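Local coordinates for ferric-siderophore receptor protein (Streptomyces coelicolor, PDB 2X4L) that probably binds ferric siderophores outside the cell membrane and delivers them for uptake, as a solute-binding protein of family 8, at residues A[45-50]-A[64-69]; A[49-54]-A[115-120]; A[99-104]-A[127-132]; A[109-114]-A[138-143]. One frame throughout, in Å; residues are numbered along the deposited sequence.

Interaction 1 (A[45-50]-A[64-69])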
loop_
_atom_site.group_PDB
_atom_site.type_symbol
_atom_site.label_atom_id
_atom_site.label_comp_id
_atom_site.label_asym_id
_atom_site.label_seq_id
_atom_site.Cartn_x
_atom_site.Cartn_y
_atom_site.Cartn_z
ATOM N N PRO A 45 -9.257 22.309 -5.580
ATOM C CA PRO A 45 -7.975 22.728 -4.882
ATOM C C PRO A 45 -6.765 22.608 -5.784
ATOM O O PRO A 45 -6.562 21.568 -6.417
ATOM C CB PRO A 45 -7.874 21.789 -3.690
ATOM C CG PRO A 45 -8.871 20.660 -3.919
ATOM C CD PRO A 45 -9.938 21.174 -4.939
ATOM N N ALA A 46 -6.000 23.670 -5.836
ATOM C CA ALA A 46 -4.795 23.779 -6.563
ATOM C C ALA A 46 -3.651 23.317 -5.659
ATOM O O ALA A 46 -2.626 22.857 -6.183
ATOM C CB ALA A 46 -4.601 25.238 -6.897
ATOM N N ASN A 47 -3.786 23.496 -4.323
ATOM C CA ASN A 47 -2.622 23.193 -3.384
ATOM C C ASN A 47 -2.962 22.009 -2.535
ATOM O O ASN A 47 -3.496 22.142 -1.421
ATOM C CB ASN A 47 -2.355 24.400 -2.481
ATOM C CG ASN A 47 -1.908 25.646 -3.239
ATOM O OD1 ASN A 47 -1.613 25.612 -4.436
ATOM N ND2 ASN A 47 -1.901 26.739 -2.566
ATOM N N ILE A 48 -2.663 20.817 -3.047
ATOM C CA ILE A 48 -2.999 19.585 -2.428
ATOM C C ILE A 48 -1.771 19.104 -1.635
ATOM O O ILE A 48 -0.624 19.201 -2.134
ATOM C CB ILE A 48 -3.324 18.524 -3.545
ATOM C CG1 ILE A 48 -4.555 18.981 -4.342
ATOM C CG2 ILE A 48 -3.544 17.130 -2.890
ATOM C CD1 ILE A 48 -4.734 18.099 -5.579
ATOM N N VAL A 49 -2.010 18.619 -0.437
ATOM C CA VAL A 49 -0.968 17.903 0.302
ATOM C C VAL A 49 -1.424 16.507 0.553
ATOM O O VAL A 49 -2.588 16.304 0.890
ATOM C CB VAL A 49 -0.656 18.662 1.615
ATOM C CG1 VAL A 49 0.243 17.866 2.560
ATOM C CG2 VAL A 49 -0.053 20.069 1.309
ATOM N N ALA A 50 -0.565 15.543 0.326
ATOM C CA ALA A 50 -1.004 14.151 0.480
ATOM C C ALA A 50 0.051 13.246 1.110
ATOM O O ALA A 50 1.265 13.475 0.930
ATOM C CB ALA A 50 -1.364 13.600 -0.927
ATOM N N GLU A 64 -1.244 16.902 -9.838
ATOM C CA GLU A 64 -0.054 17.261 -9.087
ATOM C C GLU A 64 -0.386 17.616 -7.661
ATOM O O GLU A 64 -1.431 18.185 -7.369
ATOM C CB GLU A 64 0.619 18.473 -9.756
ATOM C CG GLU A 64 1.491 19.420 -8.897
ATOM C CD GLU A 64 1.861 20.794 -9.596
ATOM O OE1 GLU A 64 1.508 21.003 -10.790
ATOM O OE2 GLU A 64 2.484 21.675 -8.928
ATOM N N VAL A 65 0.507 17.285 -6.739
ATOM C CA VAL A 65 0.419 17.779 -5.362
ATOM C C VAL A 65 1.565 18.778 -5.056
ATOM O O VAL A 65 2.625 18.829 -5.773
ATOM C CB VAL A 65 0.416 16.618 -4.279
ATOM C CG1 VAL A 65 -0.533 15.590 -4.745
ATOM C CG2 VAL A 65 1.840 16.021 -4.116
ATOM N N LYS A 66 1.330 19.639 -4.065
ATOM C CA LYS A 66 2.382 20.584 -3.666
ATOM C C LYS A 66 3.240 20.048 -2.517
ATOM O O LYS A 66 4.449 20.377 -2.455
ATOM C CB LYS A 66 1.766 21.906 -3.266
ATOM C CG LYS A 66 0.976 22.590 -4.406
ATOM C CD LYS A 66 1.900 23.206 -5.407
ATOM C CE LYS A 66 1.251 23.885 -6.656
ATOM N NZ LYS A 66 -0.027 24.571 -6.508
ATOM N N GLY A 67 2.661 19.221 -1.622
ATOM C CA GLY A 67 3.473 18.715 -0.504
ATOM C C GLY A 67 3.105 17.257 -0.245
ATOM O O GLY A 67 1.993 16.828 -0.581
ATOM N N VAL A 68 4.088 16.542 0.296
ATOM C CA VAL A 68 3.881 15.136 0.651
ATOM C C VAL A 68 4.391 14.924 2.067
ATOM O O VAL A 68 5.254 15.638 2.561
ATOM C CB VAL A 68 4.559 14.108 -0.304
ATOM C CG1 VAL A 68 3.958 14.289 -1.689
ATOM C CG2 VAL A 68 6.110 14.248 -0.338
ATOM N N PHE A 69 3.908 13.837 2.691
ATOM C CA PHE A 69 4.463 13.360 3.948
ATOM C C PHE A 69 4.384 11.844 3.951
ATOM O O PHE A 69 3.377 11.222 3.610
ATOM C CB PHE A 69 3.674 13.988 5.163
ATOM C CG PHE A 69 2.208 13.763 5.159
ATOM C CD1 PHE A 69 1.655 12.722 5.903
ATOM C CD2 PHE A 69 1.341 14.519 4.351
ATOM C CE1 PHE A 69 0.270 12.450 5.931
ATOM C CE2 PHE A 69 -0.075 14.295 4.379
ATOM C CZ PHE A 69 -0.595 13.226 5.167
HETATM O O HOH W 1 -1.421 20.498 -5.682
#

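Interaction 2 (A[49-54]-A[115-120])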
loop_
_atom_site.group_PDB
_atom_site.type_symbol
_atom_site.label_atom_id
_atom_site.label_comp_id
_atom_site.label_asym_id
_atom_site.label_seq_id
_atom_site.Cartn_x
_atom_site.Cartn_y
_atom_site.Cartn_z
ATOM N N VAL A 49 -2.010 18.619 -0.437
ATOM C CA VAL A 49 -0.968 17.903 0.302
ATOM C C VAL A 49 -1.424 16.507 0.553
ATOM O O VAL A 49 -2.588 16.304 0.890
ATOM C CB VAL A 49 -0.656 18.662 1.615
ATOM C CG1 VAL A 49 0.243 17.866 2.560
ATOM C CG2 VAL A 49 -0.053 20.069 1.309
ATOM N N ALA A 50 -0.565 15.543 0.326
ATOM C CA ALA A 50 -1.004 14.151 0.480
ATOM C C ALA A 50 0.051 13.246 1.110
ATOM O O ALA A 50 1.265 13.475 0.930
ATOM C CB ALA A 50 -1.364 13.600 -0.927
ATOM N N PHE A 51 -0.382 12.169 1.730
ATOM C CA PHE A 51 0.519 11.117 2.114
ATOM C C PHE A 51 1.267 10.712 0.813
ATOM O O PHE A 51 0.663 10.655 -0.258
ATOM C CB PHE A 51 -0.302 9.940 2.653
ATOM C CG PHE A 51 0.563 8.748 2.962
ATOM C CD1 PHE A 51 1.459 8.823 4.018
ATOM C CD2 PHE A 51 0.420 7.567 2.250
ATOM C CE1 PHE A 51 2.304 7.762 4.303
ATOM C CE2 PHE A 51 1.270 6.492 2.541
ATOM C CZ PHE A 51 2.220 6.579 3.586
ATOM N N THR A 52 2.575 10.414 0.976
ATOM C CA THR A 52 3.366 10.153 -0.222
ATOM C C THR A 52 2.673 9.132 -1.148
ATOM O O THR A 52 2.646 9.323 -2.355
ATOM C CB THR A 52 4.722 9.680 0.181
ATOM O OG1 THR A 52 5.283 10.764 0.941
ATOM C CG2 THR A 52 5.595 9.430 -1.087
ATOM N N GLY A 53 2.167 8.009 -0.593
ATOM C CA GLY A 53 1.580 6.956 -1.462
ATOM C C GLY A 53 0.336 7.446 -2.177
ATOM O O GLY A 53 0.032 6.921 -3.282
ATOM N N VAL A 54 -0.413 8.339 -1.564
ATOM C CA VAL A 54 -1.593 8.935 -2.216
ATOM C C VAL A 54 -1.163 9.926 -3.298
ATOM O O VAL A 54 -1.637 9.907 -4.462
ATOM C CB VAL A 54 -2.505 9.621 -1.175
ATOM C CG1 VAL A 54 -3.624 10.441 -1.884
ATOM C CG2 VAL A 54 -3.112 8.525 -0.285
ATOM N N ILE A 115 -4.865 14.852 1.839
ATOM C CA ILE A 115 -5.469 13.565 1.368
ATOM C C ILE A 115 -4.569 12.420 1.877
ATOM O O ILE A 115 -3.349 12.451 1.620
ATOM C CB ILE A 115 -5.556 13.531 -0.176
ATOM C CG1 ILE A 115 -6.174 14.848 -0.722
ATOM C CG2 ILE A 115 -6.352 12.225 -0.623
ATOM C CD1 ILE A 115 -6.372 14.770 -2.275
ATOM N N THR A 116 -5.154 11.447 2.516
ATOM C CA THR A 116 -4.402 10.276 2.932
ATOM C C THR A 116 -5.290 9.064 2.979
ATOM O O THR A 116 -6.504 9.151 2.622
ATOM C CB THR A 116 -3.728 10.588 4.289
ATOM O OG1 THR A 116 -2.775 9.528 4.593
ATOM C CG2 THR A 116 -4.727 10.743 5.495
ATOM N N THR A 117 -4.738 7.944 3.377
ATOM C CA THR A 117 -5.500 6.743 3.542
ATOM C C THR A 117 -5.886 6.598 4.996
ATOM O O THR A 117 -5.514 7.381 5.867
ATOM C CB THR A 117 -4.609 5.548 3.101
ATOM O OG1 THR A 117 -3.325 5.614 3.745
ATOM C CG2 THR A 117 -4.490 5.505 1.581
ATOM N N THR A 118 -6.722 5.584 5.257
ATOM C CA THR A 118 -7.092 5.266 6.655
ATOM C C THR A 118 -7.218 3.735 6.847
ATOM O O THR A 118 -7.691 3.069 5.933
ATOM C CB THR A 118 -8.370 5.994 7.185
ATOM O OG1 THR A 118 -8.591 5.583 8.550
ATOM C CG2 THR A 118 -9.583 5.633 6.341
ATOM N N PHE A 119 -6.700 3.245 7.959
ATOM C CA PHE A 119 -6.607 1.813 8.244
ATOM C C PHE A 119 -7.489 1.343 9.373
ATOM O O PHE A 119 -7.289 0.217 9.834
ATOM C CB PHE A 119 -5.135 1.409 8.561
ATOM C CG PHE A 119 -4.243 1.379 7.354
ATOM C CD1 PHE A 119 -3.977 0.165 6.721
ATOM C CD2 PHE A 119 -3.637 2.530 6.899
ATOM C CE1 PHE A 119 -3.080 0.157 5.598
ATOM C CE2 PHE A 119 -2.774 2.526 5.763
ATOM C CZ PHE A 119 -2.535 1.338 5.134
ATOM N N ASP A 120 -8.454 2.165 9.788
ATOM C CA ASP A 120 -9.247 1.677 10.923
ATOM C C ASP A 120 -10.657 2.182 10.877
ATOM O O ASP A 120 -10.999 3.022 10.061
ATOM C CB ASP A 120 -8.577 2.026 12.263
ATOM C CG ASP A 120 -8.436 3.520 12.518
ATOM O OD1 ASP A 120 -8.952 4.313 11.809
ATOM O OD2 ASP A 120 -7.637 3.844 13.440
#

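Interaction 3 (A[99-104]-A[127-132])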
loop_
_atom_site.group_PDB
_atom_site.type_symbol
_atom_site.label_atom_id
_atom_site.label_comp_id
_atom_site.label_asym_id
_atom_site.label_seq_id
_atom_site.Cartn_x
_atom_site.Cartn_y
_atom_site.Cartn_z
ATOM N N GLY A 99 4.362 9.137 9.999
ATOM C CA GLY A 99 4.061 9.849 11.235
ATOM C C GLY A 99 4.814 11.118 11.479
ATOM O O GLY A 99 5.050 11.535 12.618
ATOM N N LYS A 100 5.250 11.761 10.405
ATOM C CA LYS A 100 6.021 13.007 10.511
ATOM C C LYS A 100 5.498 14.042 9.508
ATOM O O LYS A 100 5.288 13.742 8.334
ATOM C CB LYS A 100 7.470 12.684 10.103
ATOM C CG LYS A 100 8.269 11.874 11.192
ATOM C CD LYS A 100 9.006 12.877 12.152
ATOM C CE LYS A 100 9.963 12.236 13.216
ATOM N NZ LYS A 100 9.161 11.350 14.127
ATOM N N LEU A 101 5.223 15.233 10.017
ATOM C CA LEU A 101 4.608 16.278 9.143
ATOM C C LEU A 101 4.862 17.635 9.771
ATOM O O LEU A 101 4.320 17.929 10.865
ATOM C CB LEU A 101 3.096 16.016 8.938
ATOM C CG LEU A 101 2.370 16.773 7.807
ATOM C CD1 LEU A 101 0.932 16.254 7.639
ATOM C CD2 LEU A 101 2.356 18.325 8.078
ATOM N N ASN A 102 5.796 18.432 9.245
ATOM C CA ASN A 102 6.128 19.675 9.903
ATOM C C ASN A 102 5.013 20.711 9.683
ATOM O O ASN A 102 4.664 21.032 8.549
ATOM C CB ASN A 102 7.428 20.200 9.336
ATOM C CG ASN A 102 7.898 21.436 10.052
ATOM O OD1 ASN A 102 7.356 22.513 9.828
ATOM N ND2 ASN A 102 8.894 21.315 10.912
ATOM N N VAL A 103 4.379 21.175 10.775
ATOM C CA VAL A 103 3.150 22.017 10.591
ATOM C C VAL A 103 3.462 23.374 10.052
ATOM O O VAL A 103 2.657 23.879 9.232
ATOM C CB VAL A 103 2.408 22.138 11.956
ATOM C CG1 VAL A 103 1.194 23.048 11.836
ATOM C CG2 VAL A 103 2.015 20.751 12.486
ATOM N N GLU A 104 4.601 23.964 10.467
ATOM C CA GLU A 104 4.940 25.294 9.956
ATOM C C GLU A 104 5.186 25.227 8.450
ATOM O O GLU A 104 4.733 26.110 7.722
ATOM C CB GLU A 104 6.179 25.860 10.649
ATOM C CG GLU A 104 5.972 26.148 12.174
ATOM C CD GLU A 104 7.301 26.594 12.907
ATOM O OE1 GLU A 104 8.320 27.001 12.263
ATOM O OE2 GLU A 104 7.322 26.551 14.166
ATOM N N SER A 127 -0.559 8.422 8.863
ATOM C CA SER A 127 0.741 9.089 8.838
ATOM C C SER A 127 0.697 10.545 9.313
ATOM O O SER A 127 1.762 11.204 9.353
ATOM C CB SER A 127 1.390 8.991 7.409
ATOM O OG SER A 127 2.816 9.153 7.493
ATOM N N VAL A 128 -0.470 11.077 9.659
ATOM C CA VAL A 128 -0.553 12.440 10.198
ATOM C C VAL A 128 -0.161 12.247 11.658
ATOM O O VAL A 128 -0.757 11.433 12.367
ATOM C CB VAL A 128 -1.977 13.021 10.058
ATOM C CG1 VAL A 128 -2.043 14.372 10.746
ATOM C CG2 VAL A 128 -2.291 13.242 8.594
ATOM N N PRO A 129 0.863 12.993 12.135
ATOM C CA PRO A 129 1.343 12.746 13.495
ATOM C C PRO A 129 0.227 12.871 14.511
ATOM O O PRO A 129 -0.476 13.886 14.508
ATOM C CB PRO A 129 2.429 13.757 13.711
ATOM C CG PRO A 129 2.754 14.360 12.415
ATOM C CD PRO A 129 1.675 13.970 11.386
ATOM N N GLU A 130 0.122 11.871 15.391
ATOM C CA GLU A 130 -0.869 11.955 16.392
ATOM C C GLU A 130 -0.717 13.160 17.279
ATOM O O GLU A 130 -1.715 13.746 17.620
ATOM C CB GLU A 130 -0.757 10.700 17.261
ATOM C CG GLU A 130 -1.926 10.611 18.228
ATOM C CD GLU A 130 -3.174 10.173 17.436
ATOM O OE1 GLU A 130 -3.041 9.670 16.249
ATOM O OE2 GLU A 130 -4.268 10.364 18.007
ATOM N N GLU A 131 0.505 13.535 17.572
ATOM C CA GLU A 131 0.702 14.659 18.497
ATOM C C GLU A 131 0.392 16.020 17.898
ATOM O O GLU A 131 0.271 17.009 18.675
ATOM C CB GLU A 131 2.094 14.652 19.023
ATOM C CG GLU A 131 3.135 14.952 17.985
ATOM C CD GLU A 131 3.674 13.751 17.192
ATOM O OE1 GLU A 131 2.997 12.620 17.046
ATOM O OE2 GLU A 131 4.826 13.985 16.703
ATOM N N SER A 132 0.150 16.079 16.593
ATOM C CA SER A 132 -0.104 17.398 15.981
ATOM C C SER A 132 -1.274 17.402 15.024
ATOM O O SER A 132 -1.478 18.354 14.279
ATOM C CB SER A 132 1.211 17.933 15.336
ATOM O OG SER A 132 1.630 17.057 14.363
HETATM O O HOH W 2 4.136 10.616 15.115
HETATM O O HOH W 3 4.559 11.279 7.483
HETATM O O HOH W 4 4.131 17.655 13.709
#

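Interaction 4 (A[109-114]-A[138-143])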
loop_
_atom_site.group_PDB
_atom_site.type_symbol
_atom_site.label_atom_id
_atom_site.label_comp_id
_atom_site.label_asym_id
_atom_site.label_seq_id
_atom_site.Cartn_x
_atom_site.Cartn_y
_atom_site.Cartn_z
ATOM N N LEU A 109 2.668 26.089 2.512
ATOM C CA LEU A 109 2.183 25.643 1.197
ATOM C C LEU A 109 0.832 26.186 0.910
ATOM O O LEU A 109 0.314 25.879 -0.166
ATOM C CB LEU A 109 2.165 24.069 1.092
ATOM C CG LEU A 109 3.550 23.439 1.421
ATOM C CD1 LEU A 109 3.387 21.980 1.249
ATOM C CD2 LEU A 109 4.650 23.891 0.446
ATOM N N ALA A 110 0.202 26.965 1.815
ATOM C CA ALA A 110 -1.168 27.418 1.607
ATOM C C ALA A 110 -2.116 26.279 1.218
ATOM O O ALA A 110 -2.768 26.258 0.187
ATOM C CB ALA A 110 -1.159 28.559 0.548
ATOM N N PRO A 111 -2.140 25.222 2.031
ATOM C CA PRO A 111 -2.819 24.002 1.652
ATOM C C PRO A 111 -4.320 24.188 1.539
ATOM O O PRO A 111 -4.950 24.906 2.357
ATOM C CB PRO A 111 -2.494 23.010 2.802
ATOM C CG PRO A 111 -2.280 23.916 3.975
ATOM C CD PRO A 111 -1.617 25.141 3.406
ATOM N N GLU A 112 -4.913 23.537 0.552
ATOM C CA GLU A 112 -6.379 23.597 0.303
ATOM C C GLU A 112 -7.083 22.282 0.666
ATOM O O GLU A 112 -8.259 22.254 0.971
ATOM C CB GLU A 112 -6.694 24.039 -1.132
ATOM C CG GLU A 112 -6.402 25.550 -1.310
ATOM C CD GLU A 112 -6.258 25.953 -2.716
ATOM O OE1 GLU A 112 -5.798 25.233 -3.597
ATOM O OE2 GLU A 112 -6.542 27.162 -2.929
ATOM N N VAL A 113 -6.358 21.169 0.637
ATOM C CA VAL A 113 -6.919 19.875 1.091
ATOM C C VAL A 113 -5.715 19.008 1.397
ATOM O O VAL A 113 -4.676 19.062 0.745
ATOM C CB VAL A 113 -7.867 19.237 -0.033
ATOM C CG1 VAL A 113 -7.035 18.826 -1.294
ATOM C CG2 VAL A 113 -8.701 18.071 0.526
ATOM N N LEU A 114 -5.888 18.179 2.410
ATOM C CA LEU A 114 -4.936 17.081 2.772
ATOM C C LEU A 114 -5.621 15.751 2.461
ATOM O O LEU A 114 -6.801 15.520 2.766
ATOM C CB LEU A 114 -4.647 17.198 4.276
ATOM C CG LEU A 114 -3.668 16.136 4.754
ATOM C CD1 LEU A 114 -2.730 16.679 5.861
ATOM C CD2 LEU A 114 -4.412 14.887 5.297
ATOM N N LYS A 138 -6.493 22.283 11.385
ATOM C CA LYS A 138 -6.925 23.667 11.335
ATOM C C LYS A 138 -6.665 24.247 9.961
ATOM O O LYS A 138 -7.409 25.176 9.585
ATOM C CB LYS A 138 -6.271 24.559 12.376
ATOM C CG LYS A 138 -6.477 24.187 13.861
ATOM C CD LYS A 138 -7.925 24.039 14.174
ATOM C CE LYS A 138 -8.102 24.084 15.683
ATOM N NZ LYS A 138 -9.485 23.818 15.993
ATOM N N LEU A 139 -5.591 23.802 9.295
ATOM C CA LEU A 139 -5.121 24.493 8.103
ATOM C C LEU A 139 -5.739 24.093 6.794
ATOM O O LEU A 139 -5.715 24.867 5.831
ATOM C CB LEU A 139 -3.616 24.311 7.991
ATOM C CG LEU A 139 -2.895 25.122 9.064
ATOM C CD1 LEU A 139 -1.538 24.535 9.402
ATOM C CD2 LEU A 139 -2.764 26.611 8.597
ATOM N N ALA A 140 -6.442 22.971 6.773
ATOM C CA ALA A 140 -7.194 22.591 5.567
ATOM C C ALA A 140 -8.061 21.393 5.833
ATOM O O ALA A 140 -7.704 20.558 6.680
ATOM C CB ALA A 140 -6.204 22.223 4.377
ATOM N N PRO A 141 -9.167 21.201 5.086
ATOM C CA PRO A 141 -9.972 20.027 5.257
ATOM C C PRO A 141 -9.165 18.788 4.773
ATOM O O PRO A 141 -8.200 18.889 3.972
ATOM C CB PRO A 141 -11.207 20.250 4.303
ATOM C CG PRO A 141 -10.640 21.160 3.332
ATOM C CD PRO A 141 -9.651 22.033 3.970
ATOM N N SER A 142 -9.641 17.632 5.203
ATOM C CA SER A 142 -9.039 16.381 4.804
ATOM C C SER A 142 -9.987 15.427 4.120
ATOM O O SER A 142 -11.250 15.462 4.357
ATOM C CB SER A 142 -8.419 15.652 6.032
ATOM O OG SER A 142 -9.435 15.463 7.031
ATOM N N VAL A 143 -9.377 14.525 3.363
ATOM C CA VAL A 143 -10.091 13.474 2.634
ATOM C C VAL A 143 -9.328 12.170 2.940
ATOM O O VAL A 143 -8.077 12.121 2.788
ATOM C CB VAL A 143 -10.034 13.758 1.083
ATOM C CG1 VAL A 143 -10.440 12.503 0.330
ATOM C CG2 VAL A 143 -10.935 14.923 0.678
#

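Interaction 1 (A[45-50]-A[64-69])
The side chain of Lys66 runs back over Asn47 to Ala46, the residues just before strand 48-51. Its CB lies 3.8 Å from Ile48 O and its CG the same distance from Asn47 CA. A bend at chi2 (-76°) turns the chain along the neighbouring segment, CE comes to 4.0 Å from both Asn47 OD1 and Ala46 O, and a bend at chi4 brings the ammonium group to these oxygens. NZ donates to Asn47 OD1 at 2.8 Å, tilted 26° from the amide carbonyl plane, and to Ala46 O at 3.1 Å, from above that carbonyl's plane. Asn47 ND2 is held by Ala110 O, fixing the amide's orientation.

Beyond the lysine the segments pair as parallel strands. Ile48 O accepts from Lys66 N at 2.8 Å and weakly from Gly67 N, Ala50 N donates to Gly67 O, and Phe69 N to Ala50 O. Gly67 suits its place, since a CB there would press on Val49 CG2. Val49 CG1 meets the edge of the Phe69 ring. A buried beta-alpha-beta pairing thus gives way, at its more open end, to a cation gripped by two neutral oxygens and a water linking Ala46 O, Ile48 N and Glu64 O.

Interaction 2 (A[49-54]-A[115-120])
Val49 and Phe51 grip Ile115 through two backbone hydrogen bonds, the pattern of adjacent parallel strands. Ile115 N donates to Val49 O at 2.9 Å, in the carbonyl plane, and Phe51 N donates to Ile115 O at 3.0 Å, with a C=O...N angle of 164°. Between them Ala50 CA makes a C-H...O contact with the same Ile115 O, so one carbonyl serves two residues of the facing strand.

The apolar contacts gather around Val54, in the first turn of helix 52-60. Its CG1 presses on Ile115 CG2 at 3.5 Å, tighter than an ordinary van der Waals contact, and the two side chains run nearly perpendicular. With CG1 anti to the backbone N (chi1 171°), the other branch, CG2, is turned to Thr117 CG2 at 3.8 Å and to Thr116 CA. Replacing Val54 by an alanine would probably open a gap beside Ile115 CG2 and leave the Thr117 methyl without its mate.

Polar and aromatic groups meet at Phe51, the N-cap residue. Thr116 OG1 lies 3.2 Å from Phe51 CB and approaches the ring obliquely; its hydrogen-bonding partner is Trp126 O, and the Trp126 ring meets that of Phe51 edge-to-face.

Buried throughout, the contact divides its chemistry: strand hydrogen bonds pair the backbone groups of Val49, Phe51 and Ile115, the methyl groups of branched side chains seat the helix start against the sheet, and the threonine hydroxyl beside the phenylalanine has its polar need met from the Trp126 loop.

Interaction 3 (A[99-104]-A[127-132])
Gly99 and Ser127 bring two non-strand segments together, their CA atoms 4.2 Å apart and both with positive phi. The setting is a Rossmann-like parallel sheet: segment 99-104 leads into helix 103-108, and segment 127-132 belongs to the crossover between strands 113-118 and 142-146. The segments separate towards Val103 and Ser132, whose CA atoms lie 7.8 Å apart. Gly99 CA also makes a C-H...O contact with Ser127 O.

The backbone N of Gly99 donates to Ser127 OG at 2.9 Å in a nearly straight bond (166°). The hydroxyl reaches it because chi1 (-157°) carries OG to the side opposite Ser127 N. A water bound to the same OG accepts from Lys100 N, so one hydroxyl holds two successive backbone amides, the second indirectly. Exchanging Ser127 for an alanine would probably leave Gly99 N without this acceptor and the bridging water less firmly placed.

Pro129 fills the middle of the contact with its ring. CB and CG lie against Gly99 O, while CD presses on Leu101 CB at 3.5 Å, a tight carbon pair. Leu101 CD1 packs on Phe69 of strand 67-69. Further along, Val103 CG2 touches Ser132 CB at 4.1 Å, and Val103 also borders helix 133-139 through Val136 and Leu139. Two more waters join the segments. One donates to Gly99 O and Glu131 OE1; the other donates to Leu101 O at 2.9 Å and lies 2.7 Å from Ser132 OG.

Interaction 4 (A[109-114]-A[138-143])
Pro111 opens the contact on segment 109-114, its ring set against the end of helix 133-139 and the residue after it. CB lies 4.1 Å from Ala140 CB, and CG faces Leu139 CB at a slightly longer distance. Tyr106 of helix 103-108 packs on Pro111, Leu139 and Ala140 alike, so this apolar patch is shared by two helices.

At Glu112 the backbone does the touching: its O lies 3.3 Å from Pro141 CD. The carboxylate is turned to the other neighbour, where OE1 accepts from the backbone N atoms of Ala46 and Asn47, at the approach to strand 48-51.

Val113 begins the strand proper. Chi1 (67°) sets CG2 anti to the backbone N, and this branch reaches Pro141 O at 3.6 Å and Val143 CG2 at 3.9 Å. Trp29 of the separate two-stranded sheet packs on both valines.

Leu114 makes the strand bonds. Its N donates to Pro141 O at 2.9 Å in a nearly linear bond (168°), and its O accepts from Val143 N at 2.8 Å. Leu114 CD2 touches Ser142 CB, while the serine hydroxyl is bound to Arg35. Proline has no N-H to offer, yet its carbonyl supplies the first of these bonds. Strand 113-118, helix 133-139 and strand 142-146 thereby form a beta-alpha-beta crossover, the repeating element of a parallel alpha/beta sheet.

In the fold
From the N terminus, interaction 1 closes first, across helix 52-60, pairing strand 67-69 with strand 48-51. Interaction 2 starts from the same strand, sharing Val49 and Ala50, and closes a longer loop to strand 113-118, within which strand 67-69 lies. Interactions 3 and 4 both open before or within that second strand and close after it, so each crosses interaction 2, and they cross each other; interaction 1 precedes both. Interactions 1, 2 and 4 are successive strand pairings in one five-stranded parallel sheet, ordered 67-69, 48-51, 113-118, 142-146 with 92-95 beyond the first. Interaction 3 lies beside the sheet, and Phe69 and Phe51 reach from interactions 1 and 2 to its Ser127.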